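Local coordinates for GDSL-like Lipase/Acylhydrolase family protein (Neisseria meningitidis, PDB 4K3U), which probably hydrolyses acetyl esters on peptidoglycan, as an SGNH (GDSL-type) esterase, at residues 61-66 with 350-355. Residues are numbered along the deposited sequence; the frame is centred on the assembly and turned at random.
Sequences DSHTAG and VHFSAK
Ser62 and His351 meet with only van der Waals contact: Ser62 CB lies at the rim of the imidazole, 4.0 Å from His351 CD2, and Ser62 OG is 4.1 Å from His351 NE2. On its far side, His351 ND1 is hydrogen-bonded to Asp348, while Ser62 OG is hydrogen-bonded to the backbone N of Gly218. This Ser-His-Asp arrangement matches the catalytic triad of SGNH hydrolases, with Ser62 the probable nucleophile. Next to it, the His63 side chain carries the rest of the contact. From CB, a chi1 of -54° sets CG anti to the carbonyl carbon and swings the ring toward residues 350-352. His63 ND1 is 4.1 Å from Phe352 CD1 and hydrogen-bonds to Tyr357, whose hydroxyl is also hydrogen-bonded to the backbone N of Phe352. His63 CE1 points at Val350 O, 3.4 Å away near the ring plane, and His63 NE2 is hydrogen-bonded to Thr249 OG1. With both nitrogens engaged, the His63 imidazole has little freedom to flip. Phe352 turns an edge toward the face of the His63 ring in an offset edge-to-face pair, centroids 5.8 Å apart and planes at 67°. Asp61 caps the short helix 62-65, its OD1 accepting from His63 N. That helix directly follows strand 53-60, which runs between strands 242-246 and 208-215 in the mixed sheet, and the contact ties it to the loop leading into the C-terminal helix 354-373.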
# COMPACT_ATOMS: atom_id res chain seq x y z
N ASP A 61 -2.20 -0.22 7.39
CA ASP A 61 -1.97 -1.00 8.60
C ASP A 61 -2.15 -2.48 8.28
O ASP A 61 -1.92 -2.88 7.14
CB ASP A 61 -2.93 -0.57 9.72
CG ASP A 61 -4.40 -0.63 9.29
OD1 ASP A 61 -4.73 -1.30 8.27
OD2 ASP A 61 -5.25 0.00 9.97
N SER A 62 -2.63 -3.27 9.26
CA SER A 62 -2.77 -4.73 9.13
C SER A 62 -3.71 -5.16 8.01
O SER A 62 -3.48 -6.20 7.38
CB SER A 62 -3.28 -5.36 10.43
OG SER A 62 -2.46 -5.01 11.53
N HIS A 63 -4.77 -4.40 7.80
CA HIS A 63 -5.74 -4.73 6.76
C HIS A 63 -5.03 -4.74 5.42
O HIS A 63 -5.31 -5.58 4.57
CB HIS A 63 -6.91 -3.73 6.75
CG HIS A 63 -7.58 -3.58 8.08
ND1 HIS A 63 -8.11 -4.64 8.78
CD2 HIS A 63 -7.82 -2.48 8.85
CE1 HIS A 63 -8.63 -4.21 9.92
NE2 HIS A 63 -8.47 -2.90 9.98
N THR A 64 -4.10 -3.80 5.24
CA THR A 64 -3.31 -3.67 4.03
C THR A 64 -2.24 -4.76 3.98
O THR A 64 -2.05 -5.45 2.98
CB THR A 64 -2.66 -2.26 3.94
OG1 THR A 64 -3.70 -1.28 3.79
CG2 THR A 64 -1.68 -2.14 2.76
N ALA A 65 -1.56 -4.93 5.10
CA ALA A 65 -0.41 -5.83 5.20
C ALA A 65 -0.77 -7.29 4.93
O ALA A 65 0.10 -8.09 4.62
CB ALA A 65 0.25 -5.68 6.57
N GLY A 66 -2.05 -7.65 5.03
CA GLY A 66 -2.46 -9.03 4.80
C GLY A 66 -2.58 -9.34 3.31
O GLY A 66 -2.56 -10.48 2.90
N VAL A 350 -12.02 -7.06 14.94
CA VAL A 350 -11.14 -6.03 14.41
C VAL A 350 -10.65 -6.38 13.01
O VAL A 350 -10.87 -5.63 12.05
CB VAL A 350 -9.94 -5.81 15.35
CG1 VAL A 350 -9.00 -4.74 14.80
CG2 VAL A 350 -10.43 -5.41 16.75
N HIS A 351 -10.01 -7.54 12.88
CA HIS A 351 -9.52 -8.01 11.59
C HIS A 351 -10.61 -8.77 10.83
O HIS A 351 -11.58 -9.22 11.42
CB HIS A 351 -8.28 -8.89 11.78
CG HIS A 351 -7.19 -8.22 12.56
ND1 HIS A 351 -7.00 -8.42 13.91
CD2 HIS A 351 -6.26 -7.31 12.18
CE1 HIS A 351 -5.99 -7.68 14.33
NE2 HIS A 351 -5.52 -7.00 13.30
N PHE A 352 -10.45 -8.89 9.52
CA PHE A 352 -11.45 -9.57 8.72
C PHE A 352 -10.94 -10.92 8.28
O PHE A 352 -9.76 -11.24 8.41
CB PHE A 352 -11.84 -8.73 7.50
CG PHE A 352 -12.54 -7.45 7.85
CD1 PHE A 352 -11.82 -6.34 8.30
CD2 PHE A 352 -13.92 -7.34 7.74
CE1 PHE A 352 -12.46 -5.15 8.63
CE2 PHE A 352 -14.57 -6.16 8.07
CZ PHE A 352 -13.84 -5.05 8.51
N SER A 353 -11.86 -11.72 7.76
CA SER A 353 -11.50 -12.99 7.13
C SER A 353 -11.09 -12.67 5.72
O SER A 353 -11.35 -11.56 5.23
CB SER A 353 -12.70 -13.95 7.13
OG SER A 353 -13.74 -13.40 6.34
N ALA A 354 -10.48 -13.65 5.05
CA ALA A 354 -10.12 -13.50 3.64
C ALA A 354 -11.29 -12.99 2.79
O ALA A 354 -11.12 -12.05 2.02
CB ALA A 354 -9.58 -14.84 3.07
N LYS A 355 -12.46 -13.60 2.93
CA LYS A 355 -13.58 -13.24 2.05
C LYS A 355 -14.19 -11.90 2.46
O LYS A 355 -14.72 -11.18 1.62
CB LYS A 355 -14.64 -14.34 2.04
CG LYS A 355 -15.32 -14.62 3.38
CD LYS A 355 -16.46 -15.62 3.23
CE LYS A 355 -17.30 -15.70 4.50
NZ LYS A 355 -18.43 -16.65 4.37